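Local coordinates for pseudopodium-enriched atypical kinase 1 (Homo sapiens, PDB 6BHC), which is a pseudokinase that keeps the protein kinase fold, has an unusual catalytic cleft and dimerises through a novel mode of kinase-fold association, at residues A68-A76 with N85-S93; Q119-N130 with Q142-E152. The protein carries 1 engineered substitution. One frame throughout, in Å; residues are numbered along the deposited sequence.

After helix 16-39 and the short strands 57-59 and 66-67, the chain enters strand 71-78, and contact 1 closes the short connection from 68-76 to 85-93 as an antiparallel pair. The chain then passes through helix 104-109 before contact 2 closes a second connection, from 119-130 to 142-152. The two neither nest nor cross but follow in series. They meet in space because strand 85-91 lies beside strand 143-150: Lys89 N probably bonds to Val148 O (2.6 Å), and Val88 packs on Val147. The strand order 71-78, 85-91, 143-150, 123-128 thus forms one antiparallel sheet, with helix 104-109 inserted in sequence between its two pairs, as in the N-lobe of protein kinases.

Contact 1: residues A68-A76 with N85-S93; sequences AGDAVYYTA and NYAVKICKS
Val72 and Ile90 lie side by side and point the same way, Val72 CG1 being 3.8 Å from Ile90 CB. The far end of Ile90 reaches the Tyr74 ring, CD1 to CD1 at 4.1 Å. Farther along the same face, Ala76 CB packs on Val88 CG2. Phe57, Leu59 and Pro64 cover this apolar side, and the Tyr74 hydroxyl bonds to the carbonyl of Leu132.

The opposite face is built round Lys89. Its methylenes run alongside the Tyr73 ring, CB and CG near CE1 and CD 3.3 Å from Tyr73 OH, while CG also meets Ala71 CB at 3.5 Å. With CG anti to the backbone N (chi1 -179°) and the rest of the chain fully extended, the lysine is a straight rod that carries NZ to Asp70. There NZ makes a salt bridge to Asp70 OD2 (3.1 Å), arriving on the syn side, 24° out of the carboxylate plane. Gln118 ties this end together: its OE1 takes a second bond from Lys89 NZ, and its NE2 is bonded to Tyr73 OH, which should fix the rotation of the amide.

Paired backbone bonds join Val72 with Ile90 and Tyr74 with Val88, the shortest being Val88 N to Tyr74 O (2.7 Å). At the outer edge Lys92 N bonds to Asp70 O (2.9 Å), and Lys92 NZ reaches Gly69 O weakly.

This is the second and third strand pair of a kinase N-lobe. Lys89 ends an Ala-Val-Lys sequence and probably corresponds to the lysine that contacts ATP phosphates in active kinases. Here the turn before strand 71-78 reaches Glu207 and Asn242 and supplies an acidic partner for that lysine, consistent with an unusual catalytic cleft.

Contact 2: residues Q119-N130 with Q142-E152; sequences QDCGHFLAEVPN and QRSHVVVITRE
Val147 lies over one face of the Phe124 ring, its CB 4.2 Å from the centroid in a CH-pi contact, and Val147 CG1 is 3.7 Å from Phe124 CZ. With CG set between the backbone N and carbonyl carbon (chi1 58°), the ring leans toward the neighbouring strand, where CE1 also meets Ile149 CG1. Replacing Phe124 by an alanine would probably leave Val147 and Ile149 without this cover and open a gap beside Phe49 and Phe57.

Next along, Cys121 SG packs on Ile149 CG2 (3.6 Å), and the cysteine lies over a face of the Arg151 guanidinium, whose NH1 holds the carbonyl of Asp45. Outward, Thr150 OG1 donates to Gln119 O (2.9 Å), and three waters bridge Gln119 to the Glu152 carboxylate, one from the backbone N and two from the side-chain amide, which they hold weakly.

Backbone pairs position all this: Phe124 with Val147, closed by Val147 N to Phe124 O (2.7 Å), and Ala126 with His145. Gly122 has backbone angles that call for glycine, and its O accepts Ile149 N.

The chemistry is thus divided: apolar side chains and backbone bonds join the strands, while Gln119 and Glu152 meet largely through water.

Contact 1: residues A68-A76 with N85-S93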
loop_
_atom_site.group_PDB
_atom_site.type_symbol
_atom_site.label_atom_id
_atom_site.label_comp_id
_atom_site.label_asym_id
_atom_site.label_seq_id
_atom_site.Cartn_x
_atom_site.Cartn_y
_atom_site.Cartn_z
ATOM N N ALA A 68 18.782 -19.541 28.074
ATOM C CA ALA A 68 19.872 -19.100 27.222
ATOM C C ALA A 68 21.218 -19.490 27.832
ATOM O O ALA A 68 21.299 -20.078 28.913
ATOM C CB ALA A 68 19.788 -17.593 26.988
ATOM N N GLY A 69 22.294 -19.152 27.124
ATOM C CA GLY A 69 23.634 -19.478 27.578
ATOM C C GLY A 69 24.116 -18.674 28.767
ATOM O O GLY A 69 25.106 -19.068 29.393
ATOM N N ASP A 70 23.448 -17.570 29.095
ATOM C CA ASP A 70 23.878 -16.713 30.189
ATOM C C ASP A 70 22.845 -16.537 31.291
ATOM O O ASP A 70 23.183 -15.982 32.343
ATOM C CB ASP A 70 24.265 -15.322 29.660
ATOM C CG ASP A 70 23.101 -14.602 29.000
ATOM O OD1 ASP A 70 22.140 -15.284 28.585
ATOM O OD2 ASP A 70 23.148 -13.356 28.895
ATOM N N ALA A 71 21.609 -16.987 31.094
ATOM C CA ALA A 71 20.557 -16.694 32.056
ATOM C C ALA A 71 19.363 -17.600 31.805
ATOM O O ALA A 71 19.311 -18.347 30.824
ATOM C CB ALA A 71 20.136 -15.224 31.982
ATOM N N VAL A 72 18.398 -17.518 32.717
ATOM C CA VAL A 72 17.102 -18.163 32.575
ATOM C C VAL A 72 16.044 -17.068 32.519
ATOM O O VAL A 72 16.196 -16.004 33.129
ATOM C CB VAL A 72 16.833 -19.163 33.726
ATOM C CG1 VAL A 72 16.665 -18.436 35.055
ATOM C CG2 VAL A 72 15.630 -20.031 33.420
ATOM N N TYR A 73 14.981 -17.319 31.760
ATOM C CA TYR A 73 13.950 -16.323 31.501
ATOM C C TYR A 73 12.605 -16.784 32.042
ATOM O O TYR A 73 12.245 -17.960 31.919
ATOM C CB TYR A 73 13.816 -16.035 30.005
ATOM C CG TYR A 73 14.950 -15.230 29.422
ATOM C CD1 TYR A 73 14.917 -13.841 29.430
ATOM C CD2 TYR A 73 16.050 -15.857 28.851
ATOM C CE1 TYR A 73 15.949 -13.100 28.888
ATOM C CE2 TYR A 73 17.087 -15.125 28.309
ATOM C CZ TYR A 73 17.032 -13.748 28.331
ATOM O OH TYR A 73 18.062 -13.015 27.792
ATOM N N TYR A 74 11.860 -15.844 32.621
ATOM C CA TYR A 74 10.513 -16.100 33.112
ATOM C C TYR A 74 9.612 -14.945 32.708
ATOM O O TYR A 74 9.962 -13.780 32.920
ATOM C CB TYR A 74 10.492 -16.263 34.636
ATOM C CG TYR A 74 11.144 -17.526 35.147
ATOM C CD1 TYR A 74 12.500 -17.561 35.441
ATOM C CD2 TYR A 74 10.398 -18.679 35.353
ATOM C CE1 TYR A 74 13.099 -18.713 35.916
ATOM C CE2 TYR A 74 10.986 -19.836 35.828
ATOM C CZ TYR A 74 12.337 -19.847 36.106
ATOM O OH TYR A 74 12.928 -20.996 36.578
ATOM N N THR A 75 8.460 -15.265 32.126
ATOM C CA THR A 75 7.453 -14.247 31.872
ATOM C C THR A 75 6.874 -13.761 33.194
ATOM O O THR A 75 6.617 -14.553 34.104
ATOM C CB THR A 75 6.342 -14.798 30.979
ATOM O OG1 THR A 75 5.689 -15.886 31.644
ATOM C CG2 THR A 75 6.918 -15.293 29.664
ATOM N N ALA A 76 6.676 -12.451 33.303
ATOM C CA ALA A 76 6.249 -11.858 34.561
ATOM C C ALA A 76 5.272 -10.722 34.303
ATOM O O ALA A 76 5.258 -10.111 33.231
ATOM C CB ALA A 76 7.442 -11.345 35.376
ATOM N N ASN A 85 3.887 -6.950 28.425
ATOM C CA ASN A 85 4.811 -8.073 28.383
ATOM C C ASN A 85 6.129 -7.706 29.051
ATOM O O ASN A 85 6.750 -6.693 28.712
ATOM C CB ASN A 85 5.056 -8.509 26.939
ATOM C CG ASN A 85 3.808 -9.050 26.276
ATOM O OD1 ASN A 85 2.940 -9.620 26.935
ATOM N ND2 ASN A 85 3.709 -8.870 24.965
ATOM N N TYR A 86 6.549 -8.532 30.004
ATOM C CA TYR A 86 7.843 -8.386 30.650
ATOM C C TYR A 86 8.443 -9.765 30.861
ATOM O O TYR A 86 7.721 -10.730 31.129
ATOM C CB TYR A 86 7.735 -7.653 31.995
ATOM C CG TYR A 86 7.429 -6.176 31.882
ATOM C CD1 TYR A 86 8.443 -5.249 31.670
ATOM C CD2 TYR A 86 6.128 -5.705 32.002
ATOM C CE1 TYR A 86 8.168 -3.896 31.572
ATOM C CE2 TYR A 86 5.843 -4.355 31.906
ATOM C CZ TYR A 86 6.866 -3.456 31.692
ATOM O OH TYR A 86 6.584 -2.112 31.596
ATOM N N ALA A 87 9.763 -9.852 30.734
ATOM C CA ALA A 87 10.502 -11.081 30.981
ATOM C C ALA A 87 11.568 -10.811 32.032
ATOM O O ALA A 87 12.264 -9.792 31.968
ATOM C CB ALA A 87 11.139 -11.612 29.695
ATOM N N VAL A 88 11.683 -11.715 32.998
ATOM C CA VAL A 88 12.674 -11.620 34.063
ATOM C C VAL A 88 13.877 -12.462 33.663
ATOM O O VAL A 88 13.760 -13.680 33.474
ATOM C CB VAL A 88 12.097 -12.078 35.410
ATOM C CG1 VAL A 88 13.206 -12.234 36.431
ATOM C CG2 VAL A 88 11.053 -11.088 35.900
ATOM N N LYS A 89 15.031 -11.816 33.525
ATOM C CA LYS A 89 16.265 -12.478 33.119
ATOM C C LYS A 89 17.155 -12.635 34.348
ATOM O O LYS A 89 17.660 -11.644 34.886
ATOM C CB LYS A 89 16.964 -11.678 32.020
ATOM C CG LYS A 89 18.255 -12.291 31.519
ATOM C CD LYS A 89 18.940 -11.397 30.493
ATOM C CE LYS A 89 20.246 -12.011 30.012
ATOM N NZ LYS A 89 20.914 -11.178 28.972
ATOM N N ILE A 90 17.344 -13.875 34.788
ATOM C CA ILE A 90 18.138 -14.187 35.972
ATOM C C ILE A 90 19.484 -14.722 35.498
ATOM O O ILE A 90 19.583 -15.864 35.038
ATOM C CB ILE A 90 17.427 -15.197 36.882
ATOM C CG1 ILE A 90 15.981 -14.767 37.135
ATOM C CG2 ILE A 90 18.172 -15.336 38.202
ATOM C CD1 ILE A 90 15.188 -15.763 37.958
ATOM N N CYS A 91 20.526 -13.907 35.626
ATOM C CA CYS A 91 21.828 -14.222 35.060
ATOM C C CYS A 91 22.558 -15.268 35.903
ATOM O O CYS A 91 22.279 -15.459 37.090
ATOM C CB CYS A 91 22.666 -12.951 34.934
ATOM S SG CYS A 91 21.863 -11.662 33.948
ATOM N N LYS A 92 23.510 -15.951 35.266
ATOM C CA LYS A 92 24.203 -17.049 35.930
ATOM C C LYS A 92 25.355 -16.565 36.804
ATOM O O LYS A 92 25.725 -17.247 37.767
ATOM C CB LYS A 92 24.713 -18.049 34.894
ATOM C CG LYS A 92 23.609 -18.724 34.089
ATOM C CD LYS A 92 24.174 -19.701 33.071
ATOM C CE LYS A 92 23.063 -20.397 32.294
ATOM N NZ LYS A 92 23.610 -21.335 31.268
ATOM N N SER A 93 25.928 -15.408 36.496
ATOM C CA SER A 93 27.054 -14.883 37.266
ATOM C C SER A 93 27.024 -13.358 37.323
ATOM O O SER A 93 27.539 -12.752 38.260
ATOM C CB SER A 93 28.378 -15.362 36.668
ATOM O OG SER A 93 28.497 -16.772 36.758
HETATM O O HOH W 1 4.289 -10.308 30.796
#

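Contact 2: residues Q119-N130 with Q142-E152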
loop_
_atom_site.group_PDB
_atom_site.type_symbol
_atom_site.label_atom_id
_atom_site.label_comp_id
_atom_site.label_asym_id
_atom_site.label_seq_id
_atom_site.Cartn_x
_atom_site.Cartn_y
_atom_site.Cartn_z
ATOM N N GLN A 119 17.556 -5.573 24.200
ATOM C CA GLN A 119 17.327 -4.367 24.978
ATOM C C GLN A 119 16.870 -4.744 26.380
ATOM O O GLN A 119 16.319 -5.824 26.608
ATOM C CB GLN A 119 16.273 -3.472 24.317
ATOM C CG GLN A 119 16.479 -3.230 22.834
ATOM C CD GLN A 119 15.293 -2.532 22.194
ATOM O OE1 GLN A 119 14.829 -1.498 22.678
ATOM N NE2 GLN A 119 14.788 -3.102 21.107
ATOM N N ASP A 120 17.099 -3.834 27.324
ATOM C CA ASP A 120 16.648 -4.022 28.694
ATOM C C ASP A 120 16.084 -2.710 29.216
ATOM O O ASP A 120 16.456 -1.630 28.753
ATOM C CB ASP A 120 17.781 -4.515 29.607
ATOM C CG ASP A 120 18.859 -3.470 29.817
ATOM O OD1 ASP A 120 18.741 -2.678 30.776
ATOM O OD2 ASP A 120 19.826 -3.443 29.027
ATOM N N CYS A 121 15.176 -2.817 30.187
ATOM C CA CYS A 121 14.559 -1.654 30.812
ATOM C C CYS A 121 14.885 -1.584 32.301
ATOM O O CYS A 121 14.104 -1.047 33.091
ATOM C CB CYS A 121 13.046 -1.655 30.590
ATOM S SG CYS A 121 12.179 -3.123 31.197
ATOM N N GLY A 122 16.036 -2.123 32.696
ATOM C CA GLY A 122 16.459 -2.056 34.079
ATOM C C GLY A 122 17.081 -3.338 34.594
ATOM O O GLY A 122 16.990 -4.386 33.950
ATOM N N HIS A 123 17.716 -3.260 35.760
ATOM C CA HIS A 123 18.354 -4.413 36.379
ATOM C C HIS A 123 18.561 -4.118 37.857
ATOM O O HIS A 123 18.613 -2.958 38.275
ATOM C CB HIS A 123 19.686 -4.748 35.702
ATOM C CG HIS A 123 20.631 -3.591 35.627
ATOM N ND1 HIS A 123 21.379 -3.169 36.705
ATOM C CD2 HIS A 123 20.946 -2.761 34.604
ATOM C CE1 HIS A 123 22.117 -2.133 36.350
ATOM N NE2 HIS A 123 21.872 -1.865 35.079
ATOM N N PHE A 124 18.681 -5.186 38.642
ATOM C CA PHE A 124 18.853 -5.063 40.085
ATOM C C PHE A 124 19.314 -6.404 40.639
ATOM O O PHE A 124 19.255 -7.434 39.962
ATOM C CB PHE A 124 17.558 -4.609 40.770
ATOM C CG PHE A 124 16.386 -5.519 40.524
ATOM C CD1 PHE A 124 15.575 -5.341 39.415
ATOM C CD2 PHE A 124 16.091 -6.548 41.404
ATOM C CE1 PHE A 124 14.496 -6.176 39.186
ATOM C CE2 PHE A 124 15.014 -7.386 41.181
ATOM C CZ PHE A 124 14.215 -7.199 40.071
ATOM N N LEU A 125 19.781 -6.374 41.885
ATOM C CA LEU A 125 20.125 -7.580 42.622
ATOM C C LEU A 125 18.913 -8.073 43.399
ATOM O O LEU A 125 18.078 -7.284 43.851
ATOM C CB LEU A 125 21.284 -7.319 43.585
ATOM C CG LEU A 125 22.612 -6.857 42.985
ATOM C CD1 LEU A 125 23.605 -6.521 44.088
ATOM C CD2 LEU A 125 23.177 -7.921 42.058
ATOM N N ALA A 126 18.823 -9.391 43.558
ATOM C CA ALA A 126 17.685 -9.974 44.255
ATOM C C ALA A 126 18.033 -11.381 44.714
ATOM O O ALA A 126 18.794 -12.093 44.055
ATOM C CB ALA A 126 16.438 -10.005 43.364
ATOM N N GLU A 127 17.459 -11.771 45.850
ATOM C CA GLU A 127 17.570 -13.137 46.348
ATOM C C GLU A 127 16.548 -14.002 45.622
ATOM O O GLU A 127 15.339 -13.816 45.782
ATOM C CB GLU A 127 17.355 -13.178 47.859
ATOM C CG GLU A 127 18.421 -12.452 48.662
ATOM C CD GLU A 127 18.157 -12.495 50.155
ATOM O OE1 GLU A 127 17.030 -12.862 50.551
ATOM O OE2 GLU A 127 19.076 -12.168 50.933
ATOM N N VAL A 128 17.031 -14.943 44.818
ATOM C CA VAL A 128 16.166 -15.773 43.983
ATOM C C VAL A 128 16.128 -17.183 44.561
ATOM O O VAL A 128 17.179 -17.718 44.945
ATOM C CB VAL A 128 16.651 -15.781 42.523
ATOM C CG1 VAL A 128 15.675 -16.532 41.628
ATOM C CG2 VAL A 128 16.850 -14.361 42.022
ATOM N N PRO A 129 14.956 -17.812 44.657
ATOM C CA PRO A 129 14.904 -19.203 45.122
ATOM C C PRO A 129 15.663 -20.132 44.185
ATOM O O PRO A 129 15.642 -19.966 42.964
ATOM C CB PRO A 129 13.404 -19.520 45.130
ATOM C CG PRO A 129 12.733 -18.190 45.215
ATOM C CD PRO A 129 13.612 -17.240 44.464
ATOM N N ASN A 130 16.333 -21.124 44.776
ATOM C CA ASN A 130 17.117 -22.071 43.992
ATOM C C ASN A 130 16.248 -22.934 43.088
ATOM O O ASN A 130 16.743 -23.437 42.073
ATOM C CB ASN A 130 17.946 -22.964 44.919
ATOM C CG ASN A 130 19.056 -22.208 45.623
ATOM O OD1 ASN A 130 19.083 -20.976 45.624
ATOM N ND2 ASN A 130 19.978 -22.946 46.228
ATOM N N GLN A 142 19.582 -19.876 49.732
ATOM C CA GLN A 142 19.210 -18.762 48.871
ATOM C C GLN A 142 20.397 -17.836 48.644
ATOM O O GLN A 142 21.154 -17.529 49.568
ATOM C CB GLN A 142 18.042 -17.989 49.482
ATOM C CG GLN A 142 17.350 -17.050 48.512
ATOM C CD GLN A 142 15.853 -16.987 48.740
ATOM O OE1 GLN A 142 15.097 -16.574 47.862
ATOM N NE2 GLN A 142 15.418 -17.403 49.923
ATOM N N ARG A 143 20.560 -17.392 47.399
ATOM C CA ARG A 143 21.683 -16.555 47.009
ATOM C C ARG A 143 21.191 -15.363 46.200
ATOM O O ARG A 143 20.070 -15.351 45.682
ATOM C CB ARG A 143 22.719 -17.347 46.198
ATOM C CG ARG A 143 23.335 -18.500 46.965
ATOM C CD ARG A 143 24.798 -18.683 46.611
ATOM N NE ARG A 143 25.529 -19.340 47.691
ATOM C CZ ARG A 143 26.844 -19.525 47.701
ATOM N NH1 ARG A 143 27.584 -19.103 46.684
ATOM N NH2 ARG A 143 27.421 -20.130 48.730
ATOM N N SER A 144 22.052 -14.354 46.098
ATOM C CA SER A 144 21.736 -13.135 45.369
ATOM C C SER A 144 22.230 -13.240 43.933
ATOM O O SER A 144 23.350 -13.691 43.678
ATOM C CB SER A 144 22.366 -11.920 46.053
ATOM O OG SER A 144 22.069 -10.729 45.346
ATOM N N HIS A 145 21.383 -12.819 42.996
ATOM C CA HIS A 145 21.694 -12.879 41.577
ATOM C C HIS A 145 21.336 -11.557 40.915
ATOM O O HIS A 145 20.525 -10.779 41.425
ATOM C CB HIS A 145 20.946 -14.026 40.882
ATOM C CG HIS A 145 21.393 -15.389 41.313
ATOM N ND1 HIS A 145 22.224 -16.175 40.546
ATOM C CD2 HIS A 145 21.125 -16.102 42.432
ATOM C CE1 HIS A 145 22.451 -17.316 41.174
ATOM N NE2 HIS A 145 21.795 -17.296 42.320
ATOM N N VAL A 146 21.956 -11.313 39.765
ATOM C CA VAL A 146 21.638 -10.144 38.953
ATOM C C VAL A 146 20.383 -10.447 38.145
ATOM O O VAL A 146 20.346 -11.414 37.376
ATOM C CB VAL A 146 22.809 -9.769 38.034
ATOM C CG1 VAL A 146 22.434 -8.581 37.158
ATOM C CG2 VAL A 146 24.052 -9.463 38.854
ATOM N N VAL A 147 19.352 -9.628 38.321
ATOM C CA VAL A 147 18.080 -9.790 37.629
ATOM C C VAL A 147 17.931 -8.658 36.627
ATOM O O VAL A 147 18.040 -7.481 36.990
ATOM C CB VAL A 147 16.900 -9.812 38.616
ATOM C CG1 VAL A 147 15.582 -9.873 37.862
ATOM C CG2 VAL A 147 17.030 -10.989 39.572
ATOM N N VAL A 148 17.686 -9.011 35.369
ATOM C CA VAL A 148 17.515 -8.048 34.289
ATOM C C VAL A 148 16.091 -8.166 33.763
ATOM O O VAL A 148 15.548 -9.271 33.660
ATOM C CB VAL A 148 18.545 -8.277 33.162
ATOM C CG1 VAL A 148 18.427 -7.201 32.094
ATOM C CG2 VAL A 148 19.955 -8.315 33.736
ATOM N N ILE A 149 15.486 -7.025 33.442
ATOM C CA ILE A 149 14.124 -6.965 32.923
ATOM C C ILE A 149 14.188 -6.544 31.462
ATOM O O ILE A 149 14.919 -5.610 31.109
ATOM C CB ILE A 149 13.252 -5.993 33.738
ATOM C CG1 ILE A 149 13.365 -6.301 35.233
ATOM C CG2 ILE A 149 11.800 -6.071 33.292
ATOM C CD1 ILE A 149 12.963 -7.714 35.594
ATOM N N THR A 150 13.427 -7.234 30.614
ATOM C CA THR A 150 13.361 -6.916 29.195
ATOM C C THR A 150 11.915 -6.980 28.728
ATOM O O THR A 150 11.104 -7.736 29.272
ATOM C CB THR A 150 14.230 -7.867 28.352
ATOM O OG1 THR A 150 14.059 -7.568 26.961
ATOM C CG2 THR A 150 13.847 -9.318 28.608
ATOM N N ARG A 151 11.595 -6.172 27.716
ATOM C CA ARG A 151 10.246 -6.132 27.167
ATOM C C ARG A 151 10.040 -7.098 26.008
ATOM O O ARG A 151 8.890 -7.400 25.671
ATOM C CB ARG A 151 9.899 -4.710 26.711
ATOM C CG ARG A 151 9.797 -3.701 27.846
ATOM C CD ARG A 151 9.259 -2.361 27.362
ATOM N NE ARG A 151 8.946 -1.467 28.475
ATOM C CZ ARG A 151 9.765 -0.526 28.936
ATOM N NH1 ARG A 151 9.393 0.238 29.954
ATOM N NH2 ARG A 151 10.954 -0.345 28.376
ATOM N N GLU A 152 11.116 -7.584 25.393
ATOM C CA GLU A 152 11.026 -8.573 24.318
ATOM C C GLU A 152 11.160 -9.953 24.949
ATOM O O GLU A 152 12.258 -10.379 25.313
ATOM C CB GLU A 152 12.098 -8.332 23.260
ATOM C CG GLU A 152 11.936 -7.034 22.475
ATOM C CD GLU A 152 12.383 -5.810 23.254
ATOM O OE1 GLU A 152 13.224 -5.956 24.166
ATOM O OE2 GLU A 152 11.890 -4.701 22.954
HETATM O O HOH W 2 15.526 -7.165 23.421
HETATM O O HOH W 3 12.224 -2.426 24.059
HETATM O O HOH W 4 11.595 -3.656 20.166
#